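Local coordinates for lipoate-protein ligase 1 (Plasmodium falciparum, PDB 5T8U) that is a lipoate-protein ligase with a lipoyl protein ligase A/B catalytic domain and a lipoate protein ligase C-terminal region, and holds lipoic acid in a pocket, at residues N116-F121 and Q139-I144; C107-N112 and V162-G167; Y100-N105 and I171-N176; Q149-S154 and N203-N208. One frame throughout, in Å; residues are numbered along the deposited sequence.

Contact 1: residues N116-F121 and Q139-I144. With LPA (lipoic acid), chain C.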
# COMPACT_ATOMS: atom_id res chain seq x y z
N ASN A 116 -5.21 10.86 -6.35
CA ASN A 116 -5.20 12.01 -5.45
C ASN A 116 -3.96 12.01 -4.57
O ASN A 116 -3.98 12.55 -3.45
CB ASN A 116 -6.47 12.01 -4.58
CG ASN A 116 -6.84 13.40 -4.09
OD1 ASN A 116 -7.22 14.27 -4.88
ND2 ASN A 116 -6.75 13.61 -2.78
N THR A 117 -2.87 11.41 -5.05
CA THR A 117 -1.65 11.29 -4.26
C THR A 117 -1.18 12.64 -3.74
O THR A 117 -1.09 12.86 -2.52
CB THR A 117 -0.55 10.64 -5.12
OG1 THR A 117 -1.02 9.38 -5.62
CG2 THR A 117 0.71 10.41 -4.30
N SER A 118 -0.86 13.56 -4.65
CA SER A 118 -0.32 14.85 -4.26
C SER A 118 -1.22 15.55 -3.24
O SER A 118 -0.74 16.06 -2.23
CB SER A 118 -0.11 15.73 -5.49
OG SER A 118 0.79 15.13 -6.40
N SER A 119 -2.52 15.57 -3.50
CA SER A 119 -3.45 16.23 -2.58
C SER A 119 -3.41 15.57 -1.20
O SER A 119 -3.38 16.27 -0.18
CB SER A 119 -4.86 16.22 -3.15
OG SER A 119 -5.01 17.20 -4.16
N ASN A 120 -3.42 14.24 -1.16
CA ASN A 120 -3.33 13.54 0.13
C ASN A 120 -2.08 13.97 0.89
O ASN A 120 -2.15 14.35 2.06
CB ASN A 120 -3.33 12.03 -0.10
CG ASN A 120 -4.57 11.55 -0.85
OD1 ASN A 120 -5.56 12.27 -0.97
ND2 ASN A 120 -4.51 10.32 -1.35
N PHE A 121 -0.93 13.93 0.22
CA PHE A 121 0.31 14.38 0.85
C PHE A 121 0.21 15.83 1.30
O PHE A 121 0.85 16.21 2.28
CB PHE A 121 1.49 14.20 -0.10
CG PHE A 121 2.03 12.80 -0.16
CD1 PHE A 121 2.55 12.20 0.98
CD2 PHE A 121 2.03 12.08 -1.35
CE1 PHE A 121 3.05 10.91 0.94
CE2 PHE A 121 2.53 10.79 -1.39
CZ PHE A 121 3.04 10.20 -0.25
N GLN A 139 9.74 13.38 -0.36
CA GLN A 139 11.00 13.07 -1.04
C GLN A 139 10.74 12.51 -2.44
O GLN A 139 11.22 13.05 -3.44
CB GLN A 139 11.82 12.10 -0.21
CG GLN A 139 13.32 12.16 -0.47
CD GLN A 139 14.13 11.31 0.49
OE1 GLN A 139 15.19 11.72 0.96
NE2 GLN A 139 13.62 10.12 0.80
N GLY A 140 9.98 11.42 -2.51
CA GLY A 140 9.63 10.82 -3.79
C GLY A 140 8.13 10.70 -3.96
O GLY A 140 7.37 11.46 -3.35
N ARG A 141 7.70 9.74 -4.78
CA ARG A 141 6.27 9.53 -4.99
C ARG A 141 5.58 8.97 -3.75
O ARG A 141 4.35 9.02 -3.67
CB ARG A 141 6.06 8.57 -6.17
CG ARG A 141 4.61 8.32 -6.57
CD ARG A 141 3.94 9.57 -7.13
NE ARG A 141 2.69 9.25 -7.82
CZ ARG A 141 1.80 10.15 -8.22
NH1 ARG A 141 2.00 11.44 -7.99
NH2 ARG A 141 0.70 9.75 -8.85
N ASN A 142 6.34 8.47 -2.76
CA ASN A 142 5.74 7.67 -1.70
C ASN A 142 6.33 7.93 -0.31
O ASN A 142 5.99 7.19 0.62
CB ASN A 142 5.90 6.18 -2.02
CG ASN A 142 7.34 5.71 -1.90
OD1 ASN A 142 8.25 6.34 -2.43
ND2 ASN A 142 7.54 4.61 -1.18
N ASP A 143 7.17 8.94 -0.13
CA ASP A 143 7.85 9.15 1.14
C ASP A 143 7.70 10.58 1.62
O ASP A 143 7.59 11.52 0.82
CB ASP A 143 9.34 8.80 1.04
CG ASP A 143 9.59 7.31 1.02
OD1 ASP A 143 8.60 6.55 0.93
OD2 ASP A 143 10.76 6.89 1.10
N ILE A 144 7.72 10.74 2.94
CA ILE A 144 7.71 12.05 3.59
C ILE A 144 8.93 12.11 4.51
O ILE A 144 9.12 11.22 5.35
CB ILE A 144 6.42 12.30 4.39
CG1 ILE A 144 5.19 12.09 3.51
CG2 ILE A 144 6.43 13.71 4.97
CD1 ILE A 144 3.87 12.13 4.27
C1 LPA C . 7.52 1.85 1.23
O1 LPA C . 8.31 2.48 1.99
C2 LPA C . 6.01 2.00 1.39
O2 LPA C . 7.98 1.09 0.33
C3 LPA C . 5.58 1.36 2.71
C4 LPA C . 4.07 1.18 2.74
C5 LPA C . 3.70 0.27 3.91
C6 LPA C . 2.33 -0.02 3.90
S6 LPA C . 2.08 -1.31 4.71
C7 LPA C . 1.31 1.41 4.81
C8 LPA C . 0.14 0.74 5.65
S8 LPA C . 0.33 -1.08 5.49
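The guanidinium of Arg141 lies with one face over Thr117, whose OG1 sits 3.7 Å from Arg141 NH2, offset toward the rim of the flat group; Ser118 OG comes up obliquely near NH1, a looser approach. The second flat group, the Phe121 ring, has the CD1 methyl of Ile144 at its edge and in its plane, 3.5 Å from the ring atom CD1. Ile144 CG1 arrives obliquely beside it, 3.5 Å from Phe121 CE1, and the carbonyl oxygen of Arg141 lies obliquely off the ring as well, 3.4 Å from Phe121 CE2. Asn142 CA closes in on Phe121 CZ at 4.0 Å. With CG anti to the backbone N (chi1 -176°) and a bend at chi2, the Arg141 chain starts away from the helix and then folds back so that its guanidinium crosses Thr117. The two segments thus meet by van der Waals contact, largely apolar at the Phe121 end and polar at the exposed Arg141 end. Phe121 also meets the ring of His165, while Asn142 turns its side chain from the helix toward lipoic acid, its ND2 3.7 Å from ligand atom C1 and weakly hydrogen-bonded to Ser154 O. The arrangement is that of an alpha/beta layer, the first turn of helix 117-132 packed on one face of the large mixed sheet, where the loop leading into strand 143-145 supplies one residue of the lipoic acid pocket.

Contact 2: residues C107-N112 and V162-G167. With LPA (lipoic acid), chain C.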
# COMPACT_ATOMS: atom_id res chain seq x y z
N CYS A 107 -1.49 4.25 10.57
CA CYS A 107 -1.68 3.87 9.17
C CYS A 107 -2.88 4.61 8.62
O CYS A 107 -3.97 4.57 9.20
CB CYS A 107 -1.89 2.35 9.03
SG CYS A 107 -0.48 1.34 9.52
N PHE A 108 -2.68 5.29 7.49
CA PHE A 108 -3.71 6.06 6.82
C PHE A 108 -4.02 5.44 5.47
O PHE A 108 -3.14 4.89 4.80
CB PHE A 108 -3.29 7.53 6.65
CG PHE A 108 -2.11 7.71 5.75
CD1 PHE A 108 -2.28 7.90 4.38
CD2 PHE A 108 -0.82 7.71 6.26
CE1 PHE A 108 -1.19 8.08 3.55
CE2 PHE A 108 0.27 7.89 5.43
CZ PHE A 108 0.09 8.07 4.07
N THR A 109 -5.28 5.55 5.05
CA THR A 109 -5.74 5.02 3.77
C THR A 109 -6.67 6.03 3.14
O THR A 109 -7.79 6.24 3.62
CB THR A 109 -6.44 3.67 3.95
OG1 THR A 109 -5.55 2.74 4.57
CG2 THR A 109 -6.90 3.11 2.61
N PHE A 110 -6.21 6.67 2.06
CA PHE A 110 -7.04 7.57 1.28
C PHE A 110 -7.66 6.80 0.11
O PHE A 110 -6.95 6.12 -0.63
CB PHE A 110 -6.22 8.75 0.75
CG PHE A 110 -5.72 9.68 1.81
CD1 PHE A 110 -6.53 10.68 2.31
CD2 PHE A 110 -4.43 9.56 2.30
CE1 PHE A 110 -6.07 11.55 3.28
CE2 PHE A 110 -3.97 10.42 3.28
CZ PHE A 110 -4.79 11.41 3.77
N LEU A 111 -8.98 6.91 -0.04
CA LEU A 111 -9.67 6.37 -1.19
C LEU A 111 -10.32 7.52 -1.95
O LEU A 111 -10.94 8.39 -1.34
CB LEU A 111 -10.73 5.34 -0.79
CG LEU A 111 -10.28 4.22 0.15
CD1 LEU A 111 -11.44 3.27 0.42
CD2 LEU A 111 -9.10 3.47 -0.43
N ASN A 112 -10.17 7.52 -3.27
CA ASN A 112 -10.69 8.60 -4.09
C ASN A 112 -11.25 8.05 -5.40
O ASN A 112 -10.98 6.91 -5.78
CB ASN A 112 -9.62 9.65 -4.38
CG ASN A 112 -9.14 10.36 -3.13
OD1 ASN A 112 -8.28 9.86 -2.41
ND2 ASN A 112 -9.70 11.54 -2.87
N VAL A 162 -11.81 3.33 -8.37
CA VAL A 162 -11.26 3.67 -7.07
C VAL A 162 -9.75 3.79 -7.16
O VAL A 162 -9.10 3.03 -7.89
CB VAL A 162 -11.65 2.63 -6.00
CG1 VAL A 162 -11.23 3.09 -4.62
CG2 VAL A 162 -13.14 2.35 -6.05
N PHE A 163 -9.19 4.74 -6.41
CA PHE A 163 -7.75 4.86 -6.22
C PHE A 163 -7.46 4.81 -4.73
O PHE A 163 -8.07 5.54 -3.94
CB PHE A 163 -7.21 6.16 -6.82
CG PHE A 163 -5.78 6.43 -6.48
CD1 PHE A 163 -4.76 5.73 -7.10
CD2 PHE A 163 -5.44 7.38 -5.52
CE1 PHE A 163 -3.43 5.98 -6.79
CE2 PHE A 163 -4.12 7.63 -5.21
CZ PHE A 163 -3.12 6.93 -5.84
N LEU A 164 -6.53 3.93 -4.35
CA LEU A 164 -6.19 3.69 -2.95
C LEU A 164 -4.74 4.08 -2.71
O LEU A 164 -3.83 3.48 -3.29
CB LEU A 164 -6.42 2.22 -2.59
CG LEU A 164 -6.16 1.81 -1.13
CD1 LEU A 164 -7.08 0.67 -0.73
CD2 LEU A 164 -4.72 1.39 -0.92
N HIS A 165 -4.53 5.07 -1.86
CA HIS A 165 -3.20 5.52 -1.43
C HIS A 165 -3.13 5.31 0.08
O HIS A 165 -3.64 6.12 0.85
CB HIS A 165 -2.98 6.98 -1.81
CG HIS A 165 -1.79 7.62 -1.15
ND1 HIS A 165 -1.55 8.97 -1.22
CD2 HIS A 165 -0.78 7.09 -0.42
CE1 HIS A 165 -0.44 9.25 -0.55
NE2 HIS A 165 0.04 8.13 -0.06
N HIS A 166 -2.48 4.22 0.50
CA HIS A 166 -2.37 3.90 1.92
C HIS A 166 -0.90 3.89 2.32
O HIS A 166 -0.07 3.28 1.65
CB HIS A 166 -3.04 2.56 2.24
CG HIS A 166 -2.21 1.36 1.94
ND1 HIS A 166 -1.46 0.71 2.90
CD2 HIS A 166 -2.02 0.67 0.79
CE1 HIS A 166 -0.84 -0.32 2.35
NE2 HIS A 166 -1.16 -0.37 1.07
N GLY A 167 -0.60 4.58 3.42
CA GLY A 167 0.76 4.72 3.89
C GLY A 167 0.83 4.71 5.41
O GLY A 167 -0.19 4.64 6.09
C1 LPA C . 7.52 1.85 1.23
O1 LPA C . 8.31 2.48 1.99
C2 LPA C . 6.01 2.00 1.39
O2 LPA C . 7.98 1.09 0.33
C3 LPA C . 5.58 1.36 2.71
C4 LPA C . 4.07 1.18 2.74
C5 LPA C . 3.70 0.27 3.91
C6 LPA C . 2.33 -0.02 3.90
S6 LPA C . 2.08 -1.31 4.71
C7 LPA C . 1.31 1.41 4.81
C8 LPA C . 0.14 0.74 5.65
S8 LPA C . 0.33 -1.08 5.49
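Six backbone hydrogen bonds tie Phe108 to Gly167, Phe110 to His165 and Asn112 to Phe163, each pair bonded in both directions. The bond from His165 N to Phe110 O is the straightest, at 169°. Between these rungs Thr109 faces His166 and Leu111 faces Leu164 as non-hydrogen-bonded pairs, and CA-H...O contacts add to the ladder, such as His166 CA to Phe108 O at 3.1 Å. Aromatic contacts gather on the face carrying Phe108, Phe110, Phe163 and His165. The Phe108 ring lies over Gly167, whose CA is 3.8 Å from the ring centroid in a CH-pi contact; CG between the backbone N and the carbonyl carbon (chi1 64°) swings the ring across to that glycine. Its edge is turned to the His165 face in an offset edge-to-face pair, with planes at 74°. These antiparallel neighbours, strands 105-112 and 162-170, lie in the middle of the large mixed sheet of the catalytic domain, between helices 22-34 and 117-132. Apolar contacts on the other face bring Leu111 CD2 within 3.4 Å of Leu164 CG, the two side chains running alongside each other. Polar ends look outward from the pair: Thr109 OG1 bonds to Trp59 and Glu29, His165 NE2 to Ser154, and His166 NE2 to Thr94. Ligand contacts come at the Gly167 end, where lipoic acid C8 lies in the plane of the His166 ring at its edge, 3.2 Å from ND1, and 4.0 Å from Cys107 SG.

Contact 3: residues Y100-N105 and I171-N176. With LPA (lipoic acid), chain C.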
# COMPACT_ATOMS: atom_id res chain seq x y z
N TYR A 100 7.75 -2.69 8.98
CA TYR A 100 7.40 -3.17 10.31
C TYR A 100 6.37 -2.24 10.93
O TYR A 100 6.42 -1.02 10.72
CB TYR A 100 8.65 -3.24 11.19
CG TYR A 100 8.39 -3.59 12.64
CD1 TYR A 100 8.22 -4.91 13.04
CD2 TYR A 100 8.35 -2.61 13.61
CE1 TYR A 100 8.01 -5.24 14.36
CE2 TYR A 100 8.13 -2.92 14.94
CZ TYR A 100 7.96 -4.24 15.31
OH TYR A 100 7.75 -4.56 16.63
N HIS A 101 5.44 -2.82 11.68
CA HIS A 101 4.37 -2.07 12.32
C HIS A 101 4.32 -2.39 13.80
O HIS A 101 4.64 -3.50 14.22
CB HIS A 101 3.00 -2.39 11.70
CG HIS A 101 2.72 -1.67 10.42
ND1 HIS A 101 3.63 -0.83 9.82
CD2 HIS A 101 1.62 -1.66 9.63
CE1 HIS A 101 3.11 -0.33 8.71
NE2 HIS A 101 1.89 -0.82 8.57
N ASP A 102 3.91 -1.40 14.58
CA ASP A 102 3.52 -1.61 15.97
C ASP A 102 2.64 -0.44 16.38
O ASP A 102 2.34 0.45 15.58
CB ASP A 102 4.75 -1.75 16.88
CG ASP A 102 5.56 -0.48 16.99
OD1 ASP A 102 5.13 0.57 16.48
OD2 ASP A 102 6.65 -0.52 17.61
N LEU A 103 2.22 -0.43 17.65
CA LEU A 103 1.32 0.61 18.12
C LEU A 103 1.97 1.99 18.14
O LEU A 103 1.27 2.98 18.37
CB LEU A 103 0.81 0.25 19.52
CG LEU A 103 -0.03 -1.02 19.59
CD1 LEU A 103 -0.35 -1.38 21.03
CD2 LEU A 103 -1.31 -0.88 18.77
N GLY A 104 3.27 2.09 17.89
CA GLY A 104 3.94 3.37 17.82
C GLY A 104 3.81 4.08 16.50
O GLY A 104 4.42 5.14 16.32
N ASN A 105 3.04 3.54 15.56
CA ASN A 105 2.88 4.15 14.24
C ASN A 105 1.42 4.08 13.83
O ASN A 105 0.68 3.17 14.22
CB ASN A 105 3.76 3.47 13.18
CG ASN A 105 3.26 2.10 12.78
OD1 ASN A 105 3.66 1.08 13.36
ND2 ASN A 105 2.39 2.05 11.78
N ILE A 171 5.08 7.67 14.66
CA ILE A 171 4.91 8.46 15.87
C ILE A 171 5.95 8.02 16.89
O ILE A 171 6.90 8.75 17.18
CB ILE A 171 3.48 8.30 16.45
CG1 ILE A 171 2.42 8.61 15.39
CG2 ILE A 171 3.30 9.17 17.69
CD1 ILE A 171 2.38 10.06 14.94
N ASN A 172 5.78 6.81 17.43
CA ASN A 172 6.64 6.27 18.48
C ASN A 172 7.14 4.87 18.12
O ASN A 172 7.38 4.05 19.01
CB ASN A 172 5.91 6.25 19.82
CG ASN A 172 6.83 5.94 20.99
OD1 ASN A 172 8.01 6.28 20.97
ND2 ASN A 172 6.29 5.29 22.01
N LEU A 173 7.28 4.59 16.83
CA LEU A 173 7.73 3.27 16.40
C LEU A 173 9.07 2.93 17.04
O LEU A 173 9.94 3.78 17.21
CB LEU A 173 7.85 3.22 14.87
CG LEU A 173 8.42 1.93 14.28
CD1 LEU A 173 7.49 0.78 14.58
CD2 LEU A 173 8.64 2.07 12.78
N GLU A 174 9.22 1.66 17.42
CA GLU A 174 10.49 1.16 17.94
C GLU A 174 11.47 1.06 16.77
O GLU A 174 11.40 0.14 15.96
CB GLU A 174 10.29 -0.19 18.62
CG GLU A 174 11.47 -0.66 19.45
CD GLU A 174 11.18 -1.96 20.18
OE1 GLU A 174 12.01 -2.37 21.02
OE2 GLU A 174 10.13 -2.57 19.92
N LYS A 175 12.39 2.03 16.69
CA LYS A 175 13.25 2.13 15.51
C LYS A 175 14.34 1.07 15.50
O LYS A 175 14.66 0.52 14.44
CB LYS A 175 13.88 3.53 15.45
CG LYS A 175 14.88 3.70 14.32
CD LYS A 175 15.55 5.06 14.36
CE LYS A 175 16.60 5.19 13.27
NZ LYS A 175 17.29 6.51 13.30
N ASN A 176 14.94 0.77 16.66
CA ASN A 176 16.08 -0.13 16.69
C ASN A 176 15.68 -1.58 16.41
O ASN A 176 16.46 -2.33 15.82
CB ASN A 176 16.79 -0.04 18.04
CG ASN A 176 17.59 1.24 18.19
OD1 ASN A 176 17.99 1.86 17.20
ND2 ASN A 176 17.84 1.64 19.43
C1 LPA C . 7.52 1.85 1.23
O1 LPA C . 8.31 2.48 1.99
C2 LPA C . 6.01 2.00 1.39
O2 LPA C . 7.98 1.09 0.33
C3 LPA C . 5.58 1.36 2.71
C4 LPA C . 4.07 1.18 2.74
C5 LPA C . 3.70 0.27 3.91
C6 LPA C . 2.33 -0.02 3.90
S6 LPA C . 2.08 -1.31 4.71
C7 LPA C . 1.31 1.41 4.81
C8 LPA C . 0.14 0.74 5.65
S8 LPA C . 0.33 -1.08 5.49
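Leu173 pushes its CD1 methyl into the tight part of this contact, reaching the edge of the Tyr100 ring 3.6 Å from Tyr100 CD2 and coming to 3.0 Å from Asp102 OD1. Leu173 CG lies anti to its backbone N (chi1 176°), and chi2 of 64° turns CD1 so that it touches both the tyrosine edge and the carboxylate. Asn105 OD1 stands more loosely beside the same methyl. Next to this, the carbonyl oxygen of Gly104 meets the start of the loop 171-176: Ile171 N gives it a weak bond at 3.1 Å, and Asn172 N also donates to Gly104 O, although the modelled 2.4 Å is too short to be taken at face value and that length is doubtful. Gly104 is backed closely against Asn172 and Leu173, whose backbone occupies the side where a side chain would project. Local bonds hold the turn in shape. Asp102 OD1 accepts from Gly104 N in an Asx turn, within a type I turn from Asp102 to Asn105, and Asn105 OD1 receives Asp102 N at 2.8 Å and 172°. The solvent side is slacker. There Glu174 N makes a long, weak bond to Asp102 OD2 at 3.4 Å, and the exposed side chains of Asn172 and Glu174 rest lightly on the turn. His101, at the end of strand 99-101, reaches lipoic acid, NE2 3.5 Å from S8. The whole contact joins the turn linking strand 99-101 of a small sheet to strand 105-112 of the large one with the loop that leaves strand 162-170 for helix 178-181, whose Tyr181 lies against the Tyr100 ring.

Contact 4: residues Q149-S154 and N203-N208. With LPA (lipoic acid), chain C.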
# COMPACT_ATOMS: atom_id res chain seq x y z
N GLN A 149 14.97 12.52 6.55
CA GLN A 149 14.81 11.24 7.23
C GLN A 149 13.37 10.78 7.08
O GLN A 149 12.44 11.56 7.30
CB GLN A 149 15.17 11.36 8.71
CG GLN A 149 16.55 11.93 8.98
CD GLN A 149 16.85 12.09 10.45
OE1 GLN A 149 16.80 13.19 11.00
NE2 GLN A 149 17.15 10.97 11.11
N LYS A 150 13.18 9.52 6.72
CA LYS A 150 11.85 8.99 6.49
C LYS A 150 11.02 9.03 7.77
O LYS A 150 11.45 8.54 8.81
CB LYS A 150 11.93 7.56 5.96
CG LYS A 150 10.66 7.09 5.26
CD LYS A 150 10.44 5.58 5.41
CE LYS A 150 10.28 4.90 4.06
NZ LYS A 150 9.71 3.53 4.19
N CYS A 151 9.82 9.61 7.68
CA CYS A 151 8.84 9.53 8.74
C CYS A 151 7.51 8.94 8.28
O CYS A 151 6.65 8.66 9.12
CB CYS A 151 8.57 10.91 9.36
SG CYS A 151 7.45 11.96 8.42
N SER A 152 7.33 8.73 6.97
CA SER A 152 6.12 8.11 6.45
C SER A 152 6.45 7.40 5.15
O SER A 152 7.36 7.80 4.42
CB SER A 152 5.01 9.15 6.23
OG SER A 152 4.07 8.71 5.27
N GLY A 153 5.70 6.33 4.87
CA GLY A 153 5.94 5.55 3.67
C GLY A 153 4.65 5.03 3.05
O GLY A 153 3.87 4.35 3.71
N SER A 154 4.43 5.34 1.77
CA SER A 154 3.14 5.11 1.14
C SER A 154 3.23 4.05 0.04
O SER A 154 4.31 3.70 -0.44
CB SER A 154 2.60 6.41 0.55
OG SER A 154 2.45 7.40 1.55
N ASN A 203 13.16 8.13 11.46
CA ASN A 203 13.03 9.19 12.45
C ASN A 203 11.62 9.18 13.01
O ASN A 203 10.64 9.20 12.25
CB ASN A 203 13.33 10.57 11.84
CG ASN A 203 13.49 11.64 12.90
OD1 ASN A 203 13.96 11.37 14.01
ND2 ASN A 203 13.10 12.86 12.57
N LEU A 204 11.51 9.14 14.33
CA LEU A 204 10.22 9.22 15.00
C LEU A 204 9.82 10.68 15.16
O LEU A 204 10.61 11.51 15.61
CB LEU A 204 10.28 8.55 16.37
CG LEU A 204 10.45 7.02 16.41
CD1 LEU A 204 9.42 6.35 15.54
CD2 LEU A 204 11.85 6.59 16.02
N SER A 205 8.58 10.99 14.78
CA SER A 205 8.09 12.36 14.91
C SER A 205 7.99 12.81 16.36
O SER A 205 7.72 13.99 16.61
CB SER A 205 6.73 12.49 14.22
OG SER A 205 6.87 12.53 12.81
N GLU A 206 8.20 11.90 17.33
CA GLU A 206 8.30 12.30 18.73
C GLU A 206 9.65 12.94 19.03
O GLU A 206 9.75 13.76 19.94
CB GLU A 206 8.09 11.10 19.65
CG GLU A 206 6.64 10.66 19.77
CD GLU A 206 6.45 9.56 20.80
OE1 GLU A 206 7.47 9.00 21.27
OE2 GLU A 206 5.29 9.25 21.13
N ILE A 207 10.69 12.57 18.27
CA ILE A 207 12.00 13.20 18.43
C ILE A 207 11.92 14.71 18.20
O ILE A 207 12.81 15.45 18.61
CB ILE A 207 13.02 12.54 17.47
CG1 ILE A 207 13.36 11.14 17.97
CG2 ILE A 207 14.29 13.39 17.33
CD1 ILE A 207 14.27 10.34 17.06
N ASN A 208 10.85 15.17 17.55
CA ASN A 208 10.67 16.59 17.26
C ASN A 208 9.52 17.24 18.01
O ASN A 208 9.46 18.47 18.06
CB ASN A 208 10.44 16.80 15.75
CG ASN A 208 11.29 15.87 14.90
OD1 ASN A 208 10.83 14.82 14.47
ND2 ASN A 208 12.53 16.27 14.64
C1 LPA C . 7.52 1.85 1.23
O1 LPA C . 8.31 2.48 1.99
C2 LPA C . 6.01 2.00 1.39
O2 LPA C . 7.98 1.09 0.33
C3 LPA C . 5.58 1.36 2.71
C4 LPA C . 4.07 1.18 2.74
C5 LPA C . 3.70 0.27 3.91
C6 LPA C . 2.33 -0.02 3.90
S6 LPA C . 2.08 -1.31 4.71
C7 LPA C . 1.31 1.41 4.81
C8 LPA C . 0.14 0.74 5.65
S8 LPA C . 0.33 -1.08 5.49
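Asn203 N donates to Lys150 O at 3.2 Å, the N-H somewhat bent from the acceptor (144°), and this one backbone link joins the loop to the beginning of strand 150-159. The strand is irregular here: Cys151 and Ser152 both face Ile144 in a classic beta bulge. On the loop side, a type I turn from Leu204 to Ile207 bends the chain away from the strand. Among the side chains, the amides of Gln149 and Asn203 stack with planes only 9° apart, Gln149 OE1 lying 4.0 Å from Asn203 ND2, while their CB atoms meet at 3.7 Å. Asn203 CG is anti to its backbone N (chi1 -167°), which lays that amide over the end of the glutamine. Cys151 CB touches Asn203 O at 3.9 Å and approaches Ser205 OG, whose weak hydrogen bond goes to Leu170 O. Lys150 runs away from the loop toward lipoic acid, bent at chi2 and chi3, and its NZ donates to ligand O1 at 2.8 Å. Further along, Gly153 O and Ser154 O line the ligand's chain, Ser154 O 3.0 Å from C2. The chemistry is thus divided at Lys150: its backbone oxygen accepts from the loop, beside the stacked amides, while its side-chain nitrogen is a hydrogen-bond donor to the ligand carboxylate.

Overall arrangement
All four contacts touch lipoic acid and belong to the lipoyl protein ligase A/B catalytic domain. Contacts 1 and 2, with centres 11 Å apart, share one sheet and meet where Asn120 ND2 reaches His165 ND1 at 3.3 Å. Contact 4 joins both: Asn142 O bonds Ser154 N at 2.7 Å, and Ser154 OG meets His165 NE2 at 3.0 Å. Contact 3 lies at the disulfide end of the ligand, where His101 NE2 comes 3.3 Å from Cys107 SG of contact 2, while Lys150 of contact 4 and Asn142 of contact 1 attend the carboxylate. Contacts 3 and 4 adjoin through Leu173 and Leu204, their centres 10 Å apart; contacts 1 and 3 do not touch.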